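Local atomic coordinates of type III effector XopAI (Xanthomonas citri, PDB entry 6K93), a protein that is a bacterial type III effector with a mono-ADP-ribosyltransferase fold and probably binds arginine-containing peptides through that domain. Residues 103-106 with 112-115; 125-130 with 137-142. All coordinates share one frame; numbering follows the deposited sequence.

Contact 1. Residues 103-106 with 112-115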
ATOM      1  N   TRP A 103       3.038 -11.652   6.978  1.00 17.25           N
ATOM      2  CA  TRP A 103       4.402 -11.144   6.848  1.00 16.68           C
ATOM      3  C   TRP A 103       5.354 -12.241   6.375  1.00 18.38           C
ATOM      4  O   TRP A 103       6.222 -11.992   5.536  1.00 19.10           O
ATOM      5  CB  TRP A 103       4.869 -10.542   8.177  1.00 16.34           C
ATOM      6  CG  TRP A 103       6.289 -10.065   8.154  1.00 18.32           C
ATOM      7  CD1 TRP A 103       7.303 -10.497   8.953  1.00 22.12           C
ATOM      8  CD2 TRP A 103       6.847  -9.085   7.275  1.00 18.70           C
ATOM      9  NE1 TRP A 103       8.459  -9.835   8.643  1.00 23.44           N
ATOM     10  CE2 TRP A 103       8.215  -8.968   7.607  1.00 20.07           C
ATOM     11  CE3 TRP A 103       6.326  -8.305   6.243  1.00 17.37           C
ATOM     12  CZ2 TRP A 103       9.067  -8.097   6.947  1.00 19.45           C
ATOM     13  CZ3 TRP A 103       7.183  -7.435   5.586  1.00 17.96           C
ATOM     14  CH2 TRP A 103       8.526  -7.343   5.941  1.00 18.24           C
ATOM     15  N   GLN A 104       5.196 -13.469   6.877  1.00 18.36           N
ATOM     16  CA  GLN A 104       6.010 -14.588   6.393  1.00 20.12           C
ATOM     17  C   GLN A 104       5.788 -14.810   4.898  1.00 18.86           C
ATOM     18  O   GLN A 104       6.741 -15.051   4.145  1.00 19.30           O
ATOM     19  CB  GLN A 104       5.682 -15.859   7.191  1.00 26.99           C
ATOM     20  CG  GLN A 104       6.590 -17.073   6.960  1.00 39.09           C
ATOM     21  CD  GLN A 104       6.184 -18.267   7.837  1.00 50.56           C
ATOM     22  OE1 GLN A 104       5.496 -18.100   8.848  1.00 59.36           O
ATOM     23  NE2 GLN A 104       6.600 -19.462   7.447  1.00 48.10           N
ATOM     24  N   ARG A 105       4.537 -14.721   4.454  1.00 17.74           N
ATOM     25  CA  ARG A 105       4.215 -14.927   3.047  1.00 18.03           C
ATOM     26  C   ARG A 105       4.797 -13.823   2.174  1.00 17.77           C
ATOM     27  O   ARG A 105       5.326 -14.082   1.083  1.00 18.99           O
ATOM     28  CB  ARG A 105       2.694 -14.989   2.904  1.00 18.35           C
ATOM     29  CG  ARG A 105       2.151 -14.978   1.509  1.00 18.77           C
ATOM     30  CD  ARG A 105       0.635 -14.991   1.599  1.00 19.22           C
ATOM     31  NE  ARG A 105      -0.023 -14.865   0.299  1.00 19.67           N
ATOM     32  CZ  ARG A 105      -1.317 -14.593   0.159  1.00 20.42           C
ATOM     33  NH1 ARG A 105      -2.081 -14.439   1.238  1.00 20.76           N
ATOM     34  NH2 ARG A 105      -1.851 -14.477  -1.045  1.00 20.14           N
ATOM     35  N   VAL A 106       4.678 -12.572   2.620  1.00 16.74           N
ATOM     36  CA  VAL A 106       5.267 -11.457   1.886  1.00 16.01           C
ATOM     37  C   VAL A 106       6.755 -11.699   1.664  1.00 17.58           C
ATOM     38  O   VAL A 106       7.272 -11.529   0.555  1.00 17.58           O
ATOM     39  CB  VAL A 106       5.010 -10.142   2.642  1.00 17.05           C
ATOM     40  CG1 VAL A 106       5.925  -9.058   2.104  1.00 17.94           C
ATOM     41  CG2 VAL A 106       3.554  -9.783   2.540  1.00 16.65           C
ATOM     42  N   GLN A 112       6.386 -12.851  -6.420  1.00 18.18           N
ATOM     43  CA  GLN A 112       5.363 -13.787  -6.860  1.00 19.06           C
ATOM     44  C   GLN A 112       4.121 -13.757  -5.974  1.00 17.97           C
ATOM     45  O   GLN A 112       3.200 -14.555  -6.184  1.00 19.91           O
ATOM     46  CB  GLN A 112       5.941 -15.207  -6.902  1.00 24.04           C
ATOM     47  CG  GLN A 112       7.310 -15.302  -7.612  1.00 33.31           C
ATOM     48  CD  GLN A 112       7.364 -14.556  -8.946  1.00 43.58           C
ATOM     49  OE1 GLN A 112       8.288 -13.772  -9.196  1.00 48.43           O
ATOM     50  NE2 GLN A 112       6.381 -14.799  -9.808  1.00 48.03           N
ATOM     51  N   PHE A 113       4.078 -12.852  -4.993  1.00 15.86           N
ATOM     52  CA  PHE A 113       2.894 -12.697  -4.155  1.00 15.55           C
ATOM     53  C   PHE A 113       1.677 -12.382  -5.012  1.00 16.02           C
ATOM     54  O   PHE A 113       1.719 -11.478  -5.840  1.00 15.01           O
ATOM     55  CB  PHE A 113       3.127 -11.568  -3.132  1.00 14.78           C
ATOM     56  CG  PHE A 113       2.034 -11.455  -2.094  1.00 14.50           C
ATOM     57  CD1 PHE A 113       0.800 -10.919  -2.414  1.00 13.71           C
ATOM     58  CD2 PHE A 113       2.259 -11.862  -0.795  1.00 16.14           C
ATOM     59  CE1 PHE A 113      -0.190 -10.836  -1.482  1.00 14.41           C
ATOM     60  CE2 PHE A 113       1.257 -11.765   0.158  1.00 16.86           C
ATOM     61  CZ  PHE A 113       0.038 -11.249  -0.191  1.00 15.86           C
ATOM     62  N   ARG A 114       0.586 -13.112  -4.800  1.00 16.54           N
ATOM     63  CA  ARG A 114      -0.656 -12.843  -5.506  1.00 16.58           C
ATOM     64  C   ARG A 114      -1.859 -13.077  -4.600  1.00 16.08           C
ATOM     65  O   ARG A 114      -1.920 -14.072  -3.868  1.00 18.06           O
ATOM     66  CB  ARG A 114      -0.807 -13.748  -6.754  1.00 17.14           C
ATOM     67  CG  ARG A 114       0.260 -13.587  -7.823  1.00 18.19           C
ATOM     68  CD  ARG A 114       0.104 -12.252  -8.567  1.00 18.34           C
ATOM     69  NE  ARG A 114       1.002 -12.118  -9.698  1.00 19.12           N
ATOM     70  CZ  ARG A 114       2.278 -11.755  -9.620  1.00 19.33           C
ATOM     71  NH1 ARG A 114       2.850 -11.509  -8.458  1.00 16.74           N
ATOM     72  NH2 ARG A 114       3.011 -11.639 -10.739  1.00 20.70           N
ATOM     73  N   SER A 115      -2.849 -12.196  -4.707  1.00 14.81           N
ATOM     74  CA  SER A 115      -4.104 -12.416  -4.018  1.00 14.86           C
ATOM     75  C   SER A 115      -4.893 -13.537  -4.699  1.00 16.96           C
ATOM     76  O   SER A 115      -4.847 -13.716  -5.916  1.00 17.92           O
ATOM     77  CB  SER A 115      -4.961 -11.150  -3.987  1.00 14.95           C
ATOM     78  OG  SER A 115      -5.391 -10.797  -5.321  1.00 15.74           O
TER
HETATM   79  O   HOH W   1       0.907 -15.149  -2.580  1.00 18.10           O
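The guanidinium of Arg-105 lies flat on the ring of Phe-113, a cation-pi stack with centres 4.2 Å apart and planes 16° from parallel. Phe-113 CZ sits beneath the middle of the guanidinium, and Arg-105 NE comes within 3.4 Å of Phe-113 CE2; water 1 lies over the same ring face, offset toward the rim. At the guanidinium's edge, in its plane, are Arg-114 O and water 1. Arg-105 NH2 gives Arg-114 O a weak hydrogen bond, 2.9 Å long but bent to 124°, while the water accepts from Arg-105 NE and from the backbone N of Arg-114. Arginine suits this place because its flat cation can cover an aromatic face and still use its rim for polar partners; NH1 also forms a salt bridge with Glu-119. With CG anti to the backbone N (chi1 171°) and the chain extended, the side chain crosses Phe-113 at about a right angle, Arg-105 CG and CD each 3.6 Å from Phe-113 CE2. Val-106 CG2 adds apolar packing 3.9 Å from Phe-113 CE2. The contact holds the loop before helix 117-128 against the last turns of helix 95-109, and Ile-204 of helix 194-209 packs on both Val-106 and Phe-113.

Contact 2. Residues 125-130 with 137-142; sequences TALITL and PERQQR
The carbonyl oxygen of Leu-127 is gripped side-on by two nitrogens of Arg-139. Arg-139 NE approaches to 2.8 Å of Leu-127 O with an N-H...O angle of 155°, and Arg-139 NH2 to 3.0 Å of the same oxygen in a more bent bond. The oxygen lies almost exactly in the guanidinium plane, whereas the two donors are tilted from the plane of the carbonyl. Near the end of helix 117-128 a carbonyl has fewer main-chain donors to meet: the bond from Leu-130 N to Leu-127 O is weak, and the arginine supplies the stronger partners. The buried charge probably gains from the helix's partly negative C-terminal end, and NH2 has a further partner in Asp-178, with which it forms a salt bridge; Trp-131 adds a cation-pi contact.

Arginine fits because it combines this double donor with a long aliphatic stem. Its chain bends at chi3 (63°), turning the guanidinium toward Leu-127, while Arg-139 CB rests 3.6 Å from Ile-128 O. Leu-127 crosses the arginine at about a right angle, its CG and CD2 each 3.7 Å from Arg-139 NH2, and Leu-130 CB and CD2 also pack near that nitrogen. These branched side chains put hydrocarbon beside the buried cation. Although its CB points away from helix 136-156, Ile-128 brings CD1 to 4.0 Å from Gln-140 CA and close to the glutamine's NE2, so an apolar tip meets the helix backbone and the amide end.

The contact joins the end of helix 117-128 to the first turns of helix 136-156, where Met-146 packs on Leu-127 and Trp-143 on Ile-128. Helix 194-209 also flanks the first segment, with His-195 against Ala-126 and Leu-130.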
ATOM      1  N   THR A 125     -15.321  -6.982   0.900  1.00 13.60           N
ATOM      2  CA  THR A 125     -16.018  -6.767   2.162  1.00 13.37           C
ATOM      3  C   THR A 125     -15.331  -5.698   2.996  1.00 13.50           C
ATOM      4  O   THR A 125     -15.991  -4.816   3.553  1.00 14.38           O
ATOM      5  CB  THR A 125     -16.101  -8.055   2.956  1.00 14.03           C
ATOM      6  OG1 THR A 125     -16.911  -8.962   2.235  1.00 13.84           O
ATOM      7  CG2 THR A 125     -16.717  -7.806   4.342  1.00 16.23           C
ATOM      8  N   ALA A 126     -14.003  -5.749   3.085  1.00 12.76           N
ATOM      9  CA  ALA A 126     -13.285  -4.776   3.899  1.00 12.39           C
ATOM     10  C   ALA A 126     -13.557  -3.359   3.434  1.00 12.36           C
ATOM     11  O   ALA A 126     -13.778  -2.461   4.253  1.00 12.47           O
ATOM     12  CB  ALA A 126     -11.784  -5.065   3.874  1.00 12.58           C
ATOM     13  N   LEU A 127     -13.505  -3.129   2.125  1.00 12.71           N
ATOM     14  CA  LEU A 127     -13.715  -1.780   1.626  1.00 12.54           C
ATOM     15  C   LEU A 127     -15.150  -1.327   1.865  1.00 12.02           C
ATOM     16  O   LEU A 127     -15.382  -0.221   2.361  1.00 13.30           O
ATOM     17  CB  LEU A 127     -13.357  -1.697   0.147  1.00 12.62           C
ATOM     18  CG  LEU A 127     -13.280  -0.259  -0.385  1.00 15.60           C
ATOM     19  CD1 LEU A 127     -12.210  -0.120  -1.462  1.00 16.84           C
ATOM     20  CD2 LEU A 127     -14.647   0.174  -0.936  1.00 16.96           C
ATOM     21  N   ILE A 128     -16.128  -2.176   1.541  1.00 11.74           N
ATOM     22  CA  ILE A 128     -17.516  -1.748   1.638  1.00 12.38           C
ATOM     23  C   ILE A 128     -17.929  -1.521   3.090  1.00 13.98           C
ATOM     24  O   ILE A 128     -18.739  -0.623   3.369  1.00 13.61           O
ATOM     25  CB  ILE A 128     -18.413  -2.760   0.898  1.00 13.80           C
ATOM     26  CG1 ILE A 128     -18.136  -2.651  -0.598  1.00 14.20           C
ATOM     27  CG2 ILE A 128     -19.887  -2.516   1.231  1.00 14.70           C
ATOM     28  CD1 ILE A 128     -18.779  -3.704  -1.446  1.00 14.28           C
ATOM     29  N   THR A 129     -17.368  -2.283   4.032  1.00 13.86           N
ATOM     30  CA  THR A 129     -17.753  -2.179   5.440  1.00 14.08           C
ATOM     31  C   THR A 129     -16.845  -1.256   6.252  1.00 13.94           C
ATOM     32  O   THR A 129     -17.010  -1.166   7.476  1.00 15.59           O
ATOM     33  CB  THR A 129     -17.747  -3.569   6.099  1.00 14.90           C
ATOM     34  OG1 THR A 129     -16.412  -4.076   6.166  1.00 15.30           O
ATOM     35  CG2 THR A 129     -18.643  -4.535   5.368  1.00 15.56           C
ATOM     36  N   LEU A 130     -15.881  -0.588   5.617  1.00 14.01           N
ATOM     37  CA  LEU A 130     -14.835   0.101   6.362  1.00 14.89           C
ATOM     38  C   LEU A 130     -15.381   1.206   7.254  1.00 16.35           C
ATOM     39  O   LEU A 130     -14.801   1.497   8.310  1.00 18.23           O
ATOM     40  CB  LEU A 130     -13.825   0.682   5.384  1.00 14.18           C
ATOM     41  CG  LEU A 130     -12.537   1.242   6.003  1.00 15.44           C
ATOM     42  CD1 LEU A 130     -11.772   0.117   6.668  1.00 16.70           C
ATOM     43  CD2 LEU A 130     -11.711   1.916   4.954  1.00 15.22           C
ATOM     44  N   PRO A 137     -24.414   0.813   1.703  1.00 14.23           N
ATOM     45  CA  PRO A 137     -25.016   1.097   0.383  1.00 14.76           C
ATOM     46  C   PRO A 137     -24.202   2.085  -0.443  1.00 14.61           C
ATOM     47  O   PRO A 137     -23.974   1.846  -1.625  1.00 14.29           O
ATOM     48  CB  PRO A 137     -26.415   1.629   0.761  1.00 14.49           C
ATOM     49  CG  PRO A 137     -26.719   0.961   2.100  1.00 14.52           C
ATOM     50  CD  PRO A 137     -25.383   0.913   2.808  1.00 13.91           C
ATOM     51  N   GLU A 138     -23.746   3.184   0.157  1.00 14.41           N
ATOM     52  CA  GLU A 138     -22.944   4.176  -0.563  1.00 16.03           C
ATOM     53  C   GLU A 138     -21.626   3.573  -1.018  1.00 16.24           C
ATOM     54  O   GLU A 138     -21.205   3.782  -2.166  1.00 16.32           O
ATOM     55  CB  GLU A 138     -22.711   5.400   0.348  1.00 22.43           C
ATOM     56  CG  GLU A 138     -21.590   6.340  -0.042  1.00 33.49           C
ATOM     57  CD  GLU A 138     -21.267   7.343   1.072  1.00 44.92           C
ATOM     58  OE1 GLU A 138     -20.105   7.783   1.160  1.00 48.49           O
ATOM     59  OE2 GLU A 138     -22.179   7.694   1.850  1.00 48.24           O
ATOM     60  N   ARG A 139     -20.966   2.812  -0.131  1.00 15.15           N
ATOM     61  CA  ARG A 139     -19.654   2.264  -0.452  1.00 14.38           C
ATOM     62  C   ARG A 139     -19.742   1.100  -1.424  1.00 14.28           C
ATOM     63  O   ARG A 139     -18.796   0.850  -2.190  1.00 14.32           O
ATOM     64  CB  ARG A 139     -18.945   1.898   0.829  1.00 15.49           C
ATOM     65  CG  ARG A 139     -18.597   3.171   1.604  1.00 19.43           C
ATOM     66  CD  ARG A 139     -17.729   2.957   2.823  1.00 22.51           C
ATOM     67  NE  ARG A 139     -16.406   2.417   2.523  1.00 22.78           N
ATOM     68  CZ  ARG A 139     -15.331   3.129   2.205  1.00 23.60           C
ATOM     69  NH1 ARG A 139     -15.395   4.452   2.128  1.00 28.41           N
ATOM     70  NH2 ARG A 139     -14.188   2.503   1.964  1.00 18.49           N
ATOM     71  N   GLN A 140     -20.874   0.402  -1.452  1.00 14.55           N
ATOM     72  CA  GLN A 140     -21.098  -0.578  -2.507  1.00 14.68           C
ATOM     73  C   GLN A 140     -21.137   0.089  -3.872  1.00 15.18           C
ATOM     74  O   GLN A 140     -20.580  -0.428  -4.841  1.00 15.83           O
ATOM     75  CB  GLN A 140     -22.408  -1.326  -2.257  1.00 15.25           C
ATOM     76  CG  GLN A 140     -22.777  -2.246  -3.357  1.00 24.50           C
ATOM     77  CD  GLN A 140     -23.509  -3.449  -2.835  1.00 40.00           C
ATOM     78  OE1 GLN A 140     -24.712  -3.581  -3.029  1.00 46.06           O
ATOM     79  NE2 GLN A 140     -22.786  -4.323  -2.126  1.00 44.87           N
ATOM     80  N   GLN A 141     -21.812   1.230  -3.975  1.00 15.83           N
ATOM     81  CA  GLN A 141     -21.838   1.957  -5.239  1.00 17.27           C
ATOM     82  C   GLN A 141     -20.441   2.411  -5.620  1.00 16.66           C
ATOM     83  O   GLN A 141     -20.037   2.305  -6.789  1.00 16.65           O
ATOM     84  CB  GLN A 141     -22.783   3.147  -5.135  1.00 21.06           C
ATOM     85  CG  GLN A 141     -24.244   2.741  -5.092  1.00 26.80           C
ATOM     86  CD  GLN A 141     -24.624   1.846  -6.254  1.00 31.26           C
ATOM     87  OE1 GLN A 141     -24.439   2.214  -7.415  1.00 35.26           O
ATOM     88  NE2 GLN A 141     -25.125   0.653  -5.952  1.00 32.43           N
ATOM     89  N   ARG A 142     -19.678   2.899  -4.637  1.00 15.67           N
ATOM     90  CA  ARG A 142     -18.300   3.309  -4.893  1.00 16.14           C
ATOM     91  C   ARG A 142     -17.468   2.129  -5.400  1.00 15.64           C
ATOM     92  O   ARG A 142     -16.735   2.242  -6.390  1.00 15.73           O
ATOM     93  CB  ARG A 142     -17.691   3.886  -3.623  1.00 19.56           C
ATOM     94  CG  ARG A 142     -16.256   4.314  -3.813  1.00 29.85           C
ATOM     95  CD  ARG A 142     -15.695   5.106  -2.642  1.00 46.49           C
ATOM     96  NE  ARG A 142     -14.957   6.268  -3.137  1.00 61.70           N
ATOM     97  CZ  ARG A 142     -14.038   6.936  -2.446  1.00 68.55           C
ATOM     98  NH1 ARG A 142     -13.416   7.959  -3.015  1.00 67.95           N
ATOM     99  NH2 ARG A 142     -13.669   6.531  -1.235  1.00 71.81           N
TER

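Contacts 1 and 2 follow one another along the chain: helix 117-128 begins just after contact 1, and its last residues belong to contact 2. Their centres are 25 Å apart and their nearest atoms about 12 Å, so they do not touch. Each uses an arginine with a carboxylate partner, but contact 1 spreads its cation over an aromatic ring, whereas contact 2 directs it edge-on to a carbonyl near a helix end. Helix 194-209 is a shared neighbour, touching contact 1 through Ile-204 and contact 2 through His-195. Contact 1 ties helix 95-109 to the loop leading into helix 117-128, with the Arg-105 to Glu-119 salt bridge reaching that helix; contact 2 ties helix 117-128 to helix 136-156.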